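Local coordinates for protein single-stranded DNA specific exonuclease RecJ (Thermus thermophilus, PDB 2ZXR) that degrades single-stranded DNA exonucleolytically in the 5' to 3' direction, using divalent metal ions, magnesium above all, and leaves single-stranded RNA uncleaved, at residues A63-A68 / W196-R201; G72-V77 / G100-P105; L92-A97 / L289-A294; L208-L213 / S243-L248. One frame throughout, in Å; residues are numbered along the deposited sequence.

Contact 1 (A63-A68 / W196-R201)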
loop_
_atom_site.group_PDB
_atom_site.type_symbol
_atom_site.label_atom_id
_atom_site.label_comp_id
_atom_site.label_asym_id
_atom_site.label_seq_id
_atom_site.Cartn_x
_atom_site.Cartn_y
_atom_site.Cartn_z
ATOM N N ALA A 63 -5.712 -23.432 27.829
ATOM C CA ALA A 63 -5.951 -24.379 28.917
ATOM C C ALA A 63 -5.147 -23.977 30.156
ATOM O O ALA A 63 -5.624 -24.043 31.298
ATOM C CB ALA A 63 -5.563 -25.786 28.471
ATOM N N LEU A 64 -3.919 -23.541 29.908
ATOM C CA LEU A 64 -3.010 -23.117 30.948
ATOM C C LEU A 64 -3.613 -21.926 31.667
ATOM O O LEU A 64 -3.612 -21.853 32.902
ATOM C CB LEU A 64 -1.693 -22.754 30.288
ATOM C CG LEU A 64 -0.372 -22.866 31.037
ATOM C CD1 LEU A 64 -0.402 -24.065 31.988
ATOM C CD2 LEU A 64 0.753 -23.003 29.983
ATOM N N LEU A 65 -4.164 -20.998 30.892
ATOM C CA LEU A 65 -4.771 -19.811 31.462
ATOM C C LEU A 65 -6.033 -20.156 32.261
ATOM O O LEU A 65 -6.308 -19.537 33.292
ATOM C CB LEU A 65 -5.107 -18.796 30.355
ATOM C CG LEU A 65 -3.970 -18.053 29.651
ATOM C CD1 LEU A 65 -4.562 -17.231 28.505
ATOM C CD2 LEU A 65 -3.239 -17.130 30.627
ATOM N N GLU A 66 -6.816 -21.117 31.780
ATOM C CA GLU A 66 -8.016 -21.511 32.522
ATOM C C GLU A 66 -7.551 -22.032 33.902
ATOM O O GLU A 66 -8.138 -21.710 34.941
ATOM C CB GLU A 66 -8.783 -22.613 31.777
ATOM C CG GLU A 66 -10.026 -23.087 32.525
ATOM C CD GLU A 66 -10.810 -24.207 31.813
ATOM O OE1 GLU A 66 -11.801 -24.667 32.406
ATOM O OE2 GLU A 66 -10.457 -24.632 30.681
ATOM N N GLU A 67 -6.480 -22.819 33.909
ATOM C CA GLU A 67 -5.952 -23.337 35.183
ATOM C C GLU A 67 -5.502 -22.203 36.102
ATOM O O GLU A 67 -5.823 -22.201 37.295
ATOM C CB GLU A 67 -4.782 -24.291 34.941
ATOM C CG GLU A 67 -5.235 -25.626 34.431
ATOM C CD GLU A 67 -6.308 -26.235 35.326
ATOM O OE1 GLU A 67 -6.008 -26.529 36.504
ATOM O OE2 GLU A 67 -7.458 -26.400 34.862
ATOM N N ALA A 68 -4.775 -21.239 35.541
ATOM C CA ALA A 68 -4.276 -20.094 36.301
ATOM C C ALA A 68 -5.438 -19.332 36.908
ATOM O O ALA A 68 -5.411 -18.924 38.071
ATOM C CB ALA A 68 -3.453 -19.150 35.381
ATOM N N TRP A 196 -9.598 -15.048 23.145
ATOM C CA TRP A 196 -10.747 -15.689 22.499
ATOM C C TRP A 196 -10.742 -17.214 22.755
ATOM O O TRP A 196 -11.787 -17.819 23.050
ATOM C CB TRP A 196 -10.702 -15.395 20.997
ATOM C CG TRP A 196 -11.935 -15.757 20.203
ATOM C CD1 TRP A 196 -12.902 -16.664 20.533
ATOM C CD2 TRP A 196 -12.289 -15.249 18.912
ATOM N NE1 TRP A 196 -13.833 -16.750 19.523
ATOM C CE2 TRP A 196 -13.478 -15.892 18.518
ATOM C CE3 TRP A 196 -11.709 -14.313 18.047
ATOM C CZ2 TRP A 196 -14.107 -15.632 17.295
ATOM C CZ3 TRP A 196 -12.340 -14.052 16.820
ATOM C CH2 TRP A 196 -13.528 -14.715 16.463
ATOM N N ALA A 197 -9.568 -17.825 22.627
ATOM C CA ALA A 197 -9.421 -19.254 22.878
ATOM C C ALA A 197 -9.850 -19.553 24.321
ATOM O O ALA A 197 -10.528 -20.540 24.576
ATOM C CB ALA A 197 -7.969 -19.680 22.647
ATOM N N LEU A 198 -9.456 -18.697 25.260
ATOM C CA LEU A 198 -9.834 -18.877 26.659
ATOM C C LEU A 198 -11.366 -18.758 26.836
ATOM O O LEU A 198 -11.973 -19.517 27.590
ATOM C CB LEU A 198 -9.127 -17.840 27.545
ATOM C CG LEU A 198 -9.526 -17.841 29.033
ATOM C CD1 LEU A 198 -9.180 -19.191 29.677
ATOM C CD2 LEU A 198 -8.821 -16.709 29.764
ATOM N N HIS A 199 -11.975 -17.779 26.167
ATOM C CA HIS A 199 -13.428 -17.595 26.235
ATOM C C HIS A 199 -14.138 -18.841 25.730
ATOM O O HIS A 199 -15.147 -19.278 26.287
ATOM C CB HIS A 199 -13.861 -16.391 25.394
ATOM C CG HIS A 199 -13.722 -15.094 26.118
ATOM N ND1 HIS A 199 -14.678 -14.105 26.061
ATOM C CD2 HIS A 199 -12.789 -14.668 27.004
ATOM C CE1 HIS A 199 -14.349 -13.131 26.891
ATOM N NE2 HIS A 199 -13.206 -13.451 27.475
ATOM N N GLU A 200 -13.614 -19.405 24.654
ATOM C CA GLU A 200 -14.191 -20.614 24.104
ATOM C C GLU A 200 -14.150 -21.722 25.158
ATOM O O GLU A 200 -15.154 -22.402 25.370
ATOM C CB GLU A 200 -13.421 -21.037 22.861
ATOM C CG GLU A 200 -13.626 -20.072 21.717
ATOM C CD GLU A 200 -14.774 -20.485 20.830
ATOM O OE1 GLU A 200 -15.405 -19.600 20.180
ATOM O OE2 GLU A 200 -15.034 -21.711 20.776
ATOM N N ARG A 201 -12.996 -21.911 25.802
ATOM C CA ARG A 201 -12.868 -22.936 26.841
ATOM C C ARG A 201 -13.841 -22.702 27.983
ATOM O O ARG A 201 -14.383 -23.657 28.535
ATOM C CB ARG A 201 -11.458 -22.965 27.457
ATOM C CG ARG A 201 -10.393 -23.716 26.654
ATOM C CD ARG A 201 -9.113 -23.890 27.476
ATOM N NE ARG A 201 -9.261 -24.880 28.553
ATOM C CZ ARG A 201 -9.174 -26.199 28.375
ATOM N NH1 ARG A 201 -8.939 -26.698 27.165
ATOM N NH2 ARG A 201 -9.316 -27.027 29.411
HETATM O O HOH W 1 -7.707 -26.061 31.895
#
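Helices 60-70 and 187-201 meet here through a salt bridge at the protein surface and a small leucine contact beneath it: Arg-201 reaches across to Glu-66, and Leu-198 packs against Leu-65. The short axes pass 9.3 Å apart at a crossing angle of -66°, so touching is confined to a few residues, with Glu-66 and Leu-198 nearest by backbone. Arg-201 runs over the first helix with its CD and NE above the CA of Ala-63. A bend at chi3 (72°) lays the guanidinium over the methyl of Ala-63, whose CB stands 3.6 Å above the centre of that plane. Glu-66, its CG anti to the backbone N (chi1 178°) and its chain extended, crosses the arginine at about a right angle. Its OE2 takes the bridge, 2.5 Å from Arg-201 NE, so short that the exact length is doubtful, with a weak bond from NH2. Helix 60-70 packs on the parallel sheet of the alpha/beta DHH domain, Leu-65 touching Leu-131 and Leu-133 of strand 131-134, while Leu-198 of helix 187-201 also touches Leu-96 of helix 83-98. Leu-198 turns CD1 onto the backbone of the first helix, 3.7 Å from Glu-66 N, and meets Leu-65 CB more loosely at 4.1 Å. A water lies 3.0 Å from both Ala-63 O and Glu-67 OE2 and accepts a weak bond from Arg-201 NH2.

Contact 2 (G72-V77 / G100-P105)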
loop_
_atom_site.group_PDB
_atom_site.type_symbol
_atom_site.label_atom_id
_atom_site.label_comp_id
_atom_site.label_asym_id
_atom_site.label_seq_id
_atom_site.Cartn_x
_atom_site.Cartn_y
_atom_site.Cartn_z
ATOM N N GLY A 72 -6.304 -19.307 40.878
ATOM C CA GLY A 72 -5.890 -18.008 41.363
ATOM C C GLY A 72 -4.399 -17.715 41.281
ATOM O O GLY A 72 -3.874 -16.986 42.132
ATOM N N LYS A 73 -3.729 -18.259 40.267
ATOM C CA LYS A 73 -2.298 -18.029 40.063
ATOM C C LYS A 73 -2.052 -16.600 39.628
ATOM O O LYS A 73 -2.898 -15.994 38.960
ATOM C CB LYS A 73 -1.753 -18.983 39.005
ATOM C CG LYS A 73 -1.858 -20.431 39.408
ATOM C CD LYS A 73 -1.081 -20.681 40.712
ATOM C CE LYS A 73 -1.065 -22.162 41.059
ATOM N NZ LYS A 73 -0.381 -22.400 42.353
ATOM N N ARG A 74 -0.890 -16.061 39.993
ATOM C CA ARG A 74 -0.552 -14.682 39.660
ATOM C C ARG A 74 0.033 -14.557 38.251
ATOM O O ARG A 74 1.123 -15.045 37.967
ATOM C CB ARG A 74 0.419 -14.112 40.706
ATOM C CG ARG A 74 0.767 -12.643 40.478
ATOM C CD ARG A 74 0.649 -11.775 41.745
ATOM N NE ARG A 74 0.852 -10.363 41.409
ATOM C CZ ARG A 74 0.772 -9.350 42.270
ATOM N NH1 ARG A 74 0.487 -9.574 43.548
ATOM N NH2 ARG A 74 0.983 -8.106 41.850
ATOM N N ILE A 75 -0.709 -13.882 37.384
ATOM C CA ILE A 75 -0.341 -13.680 35.975
ATOM C C ILE A 75 0.312 -12.314 35.725
ATOM O O ILE A 75 -0.219 -11.280 36.119
ATOM C CB ILE A 75 -1.612 -13.760 35.082
ATOM C CG1 ILE A 75 -2.299 -15.112 35.271
ATOM C CG2 ILE A 75 -1.252 -13.584 33.621
ATOM C CD1 ILE A 75 -3.689 -15.179 34.655
ATOM N N ARG A 76 1.465 -12.304 35.073
ATOM C CA ARG A 76 2.109 -11.021 34.775
ATOM C C ARG A 76 2.200 -10.878 33.258
ATOM O O ARG A 76 2.615 -11.813 32.557
ATOM C CB ARG A 76 3.497 -10.947 35.411
ATOM C CG ARG A 76 4.237 -9.659 35.109
ATOM C CD ARG A 76 5.622 -9.628 35.760
ATOM N NE ARG A 76 5.625 -8.943 37.051
ATOM C CZ ARG A 76 6.721 -8.729 37.782
ATOM N NH1 ARG A 76 7.907 -9.158 37.345
ATOM N NH2 ARG A 76 6.634 -8.068 38.941
ATOM N N VAL A 77 1.807 -9.711 32.751
ATOM C CA VAL A 77 1.805 -9.492 31.306
ATOM C C VAL A 77 2.846 -8.473 30.855
ATOM O O VAL A 77 2.918 -7.369 31.386
ATOM C CB VAL A 77 0.397 -9.032 30.818
ATOM C CG1 VAL A 77 0.374 -8.922 29.288
ATOM C CG2 VAL A 77 -0.662 -10.018 31.292
ATOM N N GLY A 100 -11.696 -12.466 36.434
ATOM C CA GLY A 100 -11.368 -12.704 37.823
ATOM C C GLY A 100 -9.951 -13.190 38.051
ATOM O O GLY A 100 -9.659 -13.789 39.079
ATOM N N ALA A 101 -9.062 -12.925 37.100
ATOM C CA ALA A 101 -7.675 -13.354 37.226
ATOM C C ALA A 101 -6.897 -12.374 38.077
ATOM O O ALA A 101 -7.297 -11.218 38.226
ATOM C CB ALA A 101 -7.025 -13.445 35.844
ATOM N N ASP A 102 -5.797 -12.848 38.649
ATOM C CA ASP A 102 -4.911 -11.985 39.423
ATOM C C ASP A 102 -3.788 -11.709 38.414
ATOM O O ASP A 102 -2.756 -12.378 38.378
ATOM C CB ASP A 102 -4.380 -12.707 40.666
ATOM C CG ASP A 102 -3.316 -11.902 41.400
ATOM O OD1 ASP A 102 -3.175 -10.685 41.136
ATOM O OD2 ASP A 102 -2.616 -12.491 42.257
ATOM N N VAL A 103 -4.032 -10.719 37.573
ATOM C CA VAL A 103 -3.117 -10.364 36.505
ATOM C C VAL A 103 -2.672 -8.913 36.639
ATOM O O VAL A 103 -3.391 -8.077 37.166
ATOM C CB VAL A 103 -3.823 -10.593 35.131
ATOM C CG1 VAL A 103 -5.152 -9.841 35.094
ATOM C CG2 VAL A 103 -2.925 -10.155 33.992
ATOM N N HIS A 104 -1.473 -8.611 36.175
ATOM C CA HIS A 104 -0.988 -7.241 36.259
ATOM C C HIS A 104 0.035 -7.069 35.163
ATOM O O HIS A 104 0.720 -8.014 34.773
ATOM C CB HIS A 104 -0.351 -7.001 37.622
ATOM C CG HIS A 104 0.736 -7.979 37.938
ATOM N ND1 HIS A 104 2.067 -7.729 37.668
ATOM C CD2 HIS A 104 0.682 -9.249 38.404
ATOM C CE1 HIS A 104 2.783 -8.804 37.948
ATOM N NE2 HIS A 104 1.966 -9.741 38.395
ATOM N N PRO A 105 0.148 -5.858 34.631
ATOM C CA PRO A 105 1.138 -5.680 33.568
ATOM C C PRO A 105 2.519 -5.484 34.178
ATOM O O PRO A 105 2.645 -5.072 35.329
ATOM C CB PRO A 105 0.645 -4.431 32.854
ATOM C CG PRO A 105 0.128 -3.613 33.999
ATOM C CD PRO A 105 -0.601 -4.615 34.886
HETATM O O HOH W 2 -5.454 -15.433 38.233
#
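Ile-75 N donates to Asp-102 O at 2.7 Å, the shortest direct hydrogen bond between the strands 74-78 and 102-105. His-104 then straddles the pairing: its N donates to Ile-75 O at 2.9 Å and its O accepts from Val-77 N at 2.9 Å, which gives the parallel register Ile-75 with Val-103 and Val-77 with Pro-105. The strands are the ends of a beta-alpha-beta crossover through helix 83-98; strand 102-105 is an edge strand of the sheet. On one face the His-104 ring sits between two arginines. With CG wedged between the backbone N and carbonyl carbon (chi1 55°), the ring leans over strand 74-78, and the CA of Arg-76 makes a CH-pi contact with it, 4.1 Å from the centroid. Arg-74 NH2 lies over the opposite face toward the rim, the guanidinium turned 74° from the ring. Arg-76 NE meets the ring edge in plane at CE1, 3.0 Å away, and Arg-76 also makes a cation-pi contact with Phe-106. Asp-102 OD1 lies 4.0 Å from Arg-74 NE, well out of the guanidinium plane. On the other face Val-103 CG2 packs on Val-77 CG2 at 3.5 Å and on Ile-75 CG2, toward helix 83-98. Two arginines beside the imidazole would probably disfavour its protonation, while Asp-102 may partly offset the charge of Arg-74.

Contact 3 (L92-A97 / L289-A294); sequences LVRGLA and LTDDAA
Leu-289, at the end of helix 281-289, sends its CD2 against the flank of helix 83-98, the crossover helix of the beta-alpha-beta unit in the DHH domain. That methyl touches Val-93 CG1 at 4.0 Å, the two side chains crossing at about a right angle, and lies 3.9 Å from Arg-94 CG, where leucine and arginine slide past each other in opposite directions. The carbonyl O of Leu-289 stands over one face of the Arg-94 guanidinium, 3.1 Å above its plane and toward the rim, and makes no hydrogen bond there. Arg-94 arrives with its chain extended from CG to NE, long enough to carry the head beyond the leucine to the turn that follows. Its NE donates to Leu-288 O, so the end of helix 281-289 holds the inner side of the group. Thr-290 leaves the helical conformation and offers its backbone O to Arg-94 NH2 in a weak bond of 3.0 Å; a water donates to the same O at 2.6 Å and accepts weakly from NH2. The threonine side chain turns away from the arginine: OG1 accepts from Asp-292 N, forming an ST turn, and bonds to Glu-295. Asp-291 completes the grip with a salt bridge, its carboxylate plane only 27° from the guanidinium plane: Arg-94 NH1 meets the syn side of Asp-291 OD2 at 2.8 Å with an N-H...O angle of 157°. Asp-292, the N-cap of helix 293-321, receives Glu-295 N on its OD1 and, weakly, Ala-294 N at 3.0 Å from the same OD1.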
loop_
_atom_site.group_PDB
_atom_site.type_symbol
_atom_site.label_atom_id
_atom_site.label_comp_id
_atom_site.label_asym_id
_atom_site.label_seq_id
_atom_site.Cartn_x
_atom_site.Cartn_y
_atom_site.Cartn_z
ATOM N N LEU A 92 -4.894 -8.513 27.117
ATOM C CA LEU A 92 -4.745 -9.586 28.074
ATOM C C LEU A 92 -4.998 -9.145 29.499
ATOM O O LEU A 92 -5.643 -9.880 30.247
ATOM C CB LEU A 92 -3.362 -10.228 27.931
ATOM C CG LEU A 92 -3.301 -10.967 26.583
ATOM C CD1 LEU A 92 -1.882 -11.262 26.219
ATOM C CD2 LEU A 92 -4.106 -12.248 26.658
ATOM N N VAL A 93 -4.519 -7.962 29.885
ATOM C CA VAL A 93 -4.755 -7.518 31.256
ATOM C C VAL A 93 -6.241 -7.244 31.514
ATOM O O VAL A 93 -6.807 -7.771 32.474
ATOM C CB VAL A 93 -3.904 -6.265 31.606
ATOM C CG1 VAL A 93 -4.375 -5.653 32.947
ATOM C CG2 VAL A 93 -2.400 -6.673 31.688
ATOM N N ARG A 94 -6.888 -6.430 30.685
ATOM C CA ARG A 94 -8.318 -6.181 30.897
ATOM C C ARG A 94 -9.095 -7.500 30.767
ATOM O O ARG A 94 -9.903 -7.832 31.619
ATOM C CB ARG A 94 -8.885 -5.182 29.871
ATOM C CG ARG A 94 -8.573 -3.686 30.098
ATOM C CD ARG A 94 -9.364 -2.904 29.043
ATOM N NE ARG A 94 -9.280 -1.452 29.059
ATOM C CZ ARG A 94 -9.969 -0.652 29.862
ATOM N NH1 ARG A 94 -10.801 -1.178 30.763
ATOM N NH2 ARG A 94 -9.897 0.678 29.700
ATOM N N GLY A 95 -8.859 -8.240 29.691
ATOM C CA GLY A 95 -9.583 -9.482 29.475
ATOM C C GLY A 95 -9.488 -10.519 30.588
ATOM O O GLY A 95 -10.502 -11.095 31.004
ATOM N N LEU A 96 -8.274 -10.788 31.056
ATOM C CA LEU A 96 -8.086 -11.765 32.112
ATOM C C LEU A 96 -8.630 -11.211 33.440
ATOM O O LEU A 96 -9.236 -11.947 34.215
ATOM C CB LEU A 96 -6.604 -12.129 32.232
ATOM C CG LEU A 96 -5.985 -12.893 31.047
ATOM C CD1 LEU A 96 -4.505 -13.048 31.230
ATOM C CD2 LEU A 96 -6.618 -14.273 30.950
ATOM N N ALA A 97 -8.432 -9.922 33.697
ATOM C CA ALA A 97 -8.933 -9.333 34.923
ATOM C C ALA A 97 -10.473 -9.340 34.928
ATOM O O ALA A 97 -11.104 -9.419 35.998
ATOM C CB ALA A 97 -8.409 -7.910 35.088
ATOM N N LEU A 289 -5.875 1.211 29.873
ATOM C CA LEU A 289 -6.429 0.434 30.983
ATOM C C LEU A 289 -7.448 1.159 31.878
ATOM O O LEU A 289 -8.272 0.504 32.533
ATOM C CB LEU A 289 -5.295 -0.072 31.874
ATOM C CG LEU A 289 -4.286 -1.051 31.272
ATOM C CD1 LEU A 289 -3.162 -1.380 32.301
ATOM C CD2 LEU A 289 -5.028 -2.312 30.848
ATOM N N THR A 290 -7.415 2.496 31.902
ATOM C CA THR A 290 -8.319 3.210 32.783
ATOM C C THR A 290 -9.763 3.332 32.291
ATOM O O THR A 290 -10.025 3.341 31.104
ATOM C CB THR A 290 -7.767 4.627 33.132
ATOM O OG1 THR A 290 -8.599 5.224 34.141
ATOM C CG2 THR A 290 -7.763 5.547 31.884
ATOM N N ASP A 291 -10.699 3.424 33.234
ATOM C CA ASP A 291 -12.122 3.569 32.922
ATOM C C ASP A 291 -12.552 4.942 33.442
ATOM O O ASP A 291 -13.718 5.320 33.358
ATOM C CB ASP A 291 -12.939 2.480 33.628
ATOM C CG ASP A 291 -12.679 1.081 33.067
ATOM O OD1 ASP A 291 -12.814 0.120 33.842
ATOM O OD2 ASP A 291 -12.363 0.927 31.860
ATOM N N ASP A 292 -11.592 5.686 33.981
ATOM C CA ASP A 292 -11.857 7.020 34.528
ATOM C C ASP A 292 -11.631 8.001 33.378
ATOM O O ASP A 292 -10.509 8.208 32.942
ATOM C CB ASP A 292 -10.875 7.272 35.687
ATOM C CG ASP A 292 -10.974 8.666 36.282
ATOM O OD1 ASP A 292 -11.484 9.613 35.643
ATOM O OD2 ASP A 292 -10.495 8.810 37.423
ATOM N N ALA A 293 -12.700 8.606 32.892
ATOM C CA ALA A 293 -12.594 9.513 31.752
ATOM C C ALA A 293 -11.700 10.732 31.976
ATOM O O ALA A 293 -11.021 11.177 31.047
ATOM C CB ALA A 293 -13.984 9.962 31.327
ATOM N N ALA A 294 -11.718 11.269 33.197
ATOM C CA ALA A 294 -10.919 12.433 33.543
ATOM C C ALA A 294 -9.442 12.078 33.525
ATOM O O ALA A 294 -8.630 12.843 33.052
ATOM C CB ALA A 294 -11.310 12.944 34.932
HETATM O O HOH W 3 -9.220 3.170 28.630
#

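Contact 4 (L208-L213 / S243-L248)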
loop_
_atom_site.group_PDB
_atom_site.type_symbol
_atom_site.label_atom_id
_atom_site.label_comp_id
_atom_site.label_asym_id
_atom_site.label_seq_id
_atom_site.Cartn_x
_atom_site.Cartn_y
_atom_site.Cartn_z
ATOM N N LEU A 208 -15.437 -9.703 21.273
ATOM C CA LEU A 208 -15.412 -8.680 20.241
ATOM C C LEU A 208 -15.173 -7.242 20.719
ATOM O O LEU A 208 -14.669 -6.424 19.949
ATOM C CB LEU A 208 -16.696 -8.751 19.388
ATOM C CG LEU A 208 -16.945 -10.110 18.710
ATOM C CD1 LEU A 208 -18.074 -9.992 17.708
ATOM C CD2 LEU A 208 -15.688 -10.563 17.989
ATOM N N GLU A 209 -15.518 -6.925 21.965
ATOM C CA GLU A 209 -15.286 -5.574 22.449
ATOM C C GLU A 209 -13.775 -5.259 22.550
ATOM O O GLU A 209 -13.400 -4.120 22.757
ATOM C CB GLU A 209 -16.011 -5.328 23.795
ATOM C CG GLU A 209 -15.383 -6.006 24.999
ATOM C CD GLU A 209 -16.183 -5.844 26.293
ATOM O OE1 GLU A 209 -16.692 -4.728 26.559
ATOM O OE2 GLU A 209 -16.280 -6.841 27.070
ATOM N N TYR A 210 -12.912 -6.259 22.344
ATOM C CA TYR A 210 -11.449 -6.067 22.403
ATOM C C TYR A 210 -10.859 -5.933 21.003
ATOM O O TYR A 210 -9.632 -5.790 20.827
ATOM C CB TYR A 210 -10.790 -7.265 23.100
ATOM C CG TYR A 210 -11.104 -7.345 24.566
ATOM C CD1 TYR A 210 -10.297 -6.703 25.486
ATOM C CD2 TYR A 210 -12.235 -8.047 25.033
ATOM C CE1 TYR A 210 -10.581 -6.742 26.846
ATOM C CE2 TYR A 210 -12.534 -8.094 26.397
ATOM C CZ TYR A 210 -11.698 -7.436 27.299
ATOM O OH TYR A 210 -11.953 -7.439 28.649
ATOM N N ALA A 211 -11.724 -5.978 19.993
ATOM C CA ALA A 211 -11.229 -5.904 18.629
ATOM C C ALA A 211 -10.720 -4.507 18.235
ATOM O O ALA A 211 -9.911 -4.406 17.324
ATOM C CB ALA A 211 -12.296 -6.380 17.662
ATOM N N ASP A 212 -11.198 -3.439 18.888
ATOM C CA ASP A 212 -10.704 -2.092 18.560
ATOM C C ASP A 212 -9.239 -2.000 18.995
ATOM O O ASP A 212 -8.384 -1.528 18.220
ATOM C CB ASP A 212 -11.549 -0.967 19.197
ATOM C CG ASP A 212 -11.906 -1.216 20.663
ATOM O OD1 ASP A 212 -12.722 -0.410 21.210
ATOM O OD2 ASP A 212 -11.386 -2.193 21.264
ATOM N N LEU A 213 -8.936 -2.470 20.206
ATOM C CA LEU A 213 -7.544 -2.475 20.672
ATOM C C LEU A 213 -6.689 -3.322 19.728
ATOM O O LEU A 213 -5.591 -2.933 19.362
ATOM C CB LEU A 213 -7.418 -3.108 22.074
ATOM C CG LEU A 213 -8.036 -2.351 23.247
ATOM C CD1 LEU A 213 -8.031 -3.217 24.517
ATOM C CD2 LEU A 213 -7.232 -1.055 23.451
ATOM N N SER A 243 -16.053 2.792 21.943
ATOM C CA SER A 243 -15.233 1.830 22.654
ATOM C C SER A 243 -15.603 1.585 24.093
ATOM O O SER A 243 -16.066 2.484 24.783
ATOM C CB SER A 243 -13.766 2.254 22.632
ATOM O OG SER A 243 -12.957 1.248 23.229
ATOM N N SER A 244 -15.381 0.361 24.554
ATOM C CA SER A 244 -15.629 0.044 25.961
ATOM C C SER A 244 -14.443 0.626 26.752
ATOM O O SER A 244 -14.494 0.694 27.976
ATOM C CB SER A 244 -15.658 -1.474 26.198
ATOM O OG SER A 244 -16.779 -2.065 25.579
ATOM N N TRP A 245 -13.384 1.029 26.030
ATOM C CA TRP A 245 -12.165 1.572 26.656
ATOM C C TRP A 245 -12.138 3.070 26.451
ATOM O O TRP A 245 -11.701 3.536 25.414
ATOM C CB TRP A 245 -10.936 0.912 26.028
ATOM C CG TRP A 245 -11.246 -0.473 25.520
ATOM C CD1 TRP A 245 -11.086 -0.935 24.242
ATOM C CD2 TRP A 245 -11.805 -1.555 26.273
ATOM N NE1 TRP A 245 -11.510 -2.241 24.157
ATOM C CE2 TRP A 245 -11.955 -2.646 25.386
ATOM C CE3 TRP A 245 -12.192 -1.707 27.614
ATOM C CZ2 TRP A 245 -12.478 -3.880 25.793
ATOM C CZ3 TRP A 245 -12.709 -2.927 28.027
ATOM C CH2 TRP A 245 -12.850 -4.007 27.112
ATOM N N VAL A 246 -12.580 3.821 27.463
ATOM C CA VAL A 246 -12.685 5.275 27.361
ATOM C C VAL A 246 -11.437 6.000 26.883
ATOM O O VAL A 246 -11.543 6.993 26.186
ATOM C CB VAL A 246 -13.202 5.915 28.709
ATOM C CG1 VAL A 246 -12.108 5.902 29.807
ATOM C CG2 VAL A 246 -13.668 7.341 28.433
ATOM N N GLY A 247 -10.258 5.494 27.229
ATOM C CA GLY A 247 -9.015 6.117 26.791
ATOM C C GLY A 247 -8.805 6.048 25.279
ATOM O O GLY A 247 -8.303 6.999 24.658
ATOM N N LEU A 248 -9.192 4.926 24.681
ATOM C CA LEU A 248 -9.040 4.765 23.246
ATOM C C LEU A 248 -10.071 5.656 22.542
ATOM O O LEU A 248 -9.769 6.342 21.571
ATOM C CB LEU A 248 -9.255 3.305 22.854
ATOM C CG LEU A 248 -9.168 3.057 21.343
ATOM C CD1 LEU A 248 -7.790 3.511 20.820
ATOM C CD2 LEU A 248 -9.394 1.563 21.054
HETATM O O HOH W 4 -14.581 -1.735 22.609
#
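The 3-10 turn 208-210 and the start of helix 211-220 face the loop 243-245 and the first turn of helix 246-254, with Glu-209 CA and Ser-244 CA nearest at 6.6 Å. Trp-245 turns its indole toward 208-213, with Leu-213 CD1 over one face of the five-membered ring, a CH-pi contact of 3.9 Å to the centroid, and Ser-244 CB over the opposite face; Tyr-210 meets the six-membered ring obliquely, planes at 38°. At the indole edge NE1 gives a weak bond to Asp-212 OD2 (2.9 Å), an oxygen that also accepts from Leu-213 N. Asp-212, its CG set between backbone N and carbonyl carbon (chi1 45°), thus turns its carboxylate back to the helix start and across to the loop. Its OD1 receives Ser-243 OG at 2.6 Å on the syn side and a water proton. Ser-243 OG in turn accepts from Trp-245 N, an ST turn that shapes the loop. At the outer margin Ser-244 OG donates to the anti lone pair of Glu-209 OE1 (2.8 Å). Helix 83-98 adjoins this buried joint through Arg-94, which touches both Tyr-210 and Trp-245; helix 187-201 meets Tyr-210 through Phe-192 and Leu-195.

Overall arrangement
Contact 4 is the buried one, contacts 1 and 3 are partly buried, and contact 2 lies at the surface on the sheet edge. Helix 83-98 ties several together: it is the crossover of contact 2, the first partner in contact 3, and a neighbour of contact 4, whose centre is about 10 Å from that of contact 3. Leu-96 and Leu-198 pack between contacts 3 and 1, while Ala-68 and Ile-75 join contacts 1 and 2. Contacts 1 and 3 each pair an arginine-carboxylate salt bridge with leucine packing, the arginine of contact 1 being the more exposed; contact 2 rests on backbone bonds, and contact 4 on an indole packed against tyrosine and leucine, with an aspartate at its edge.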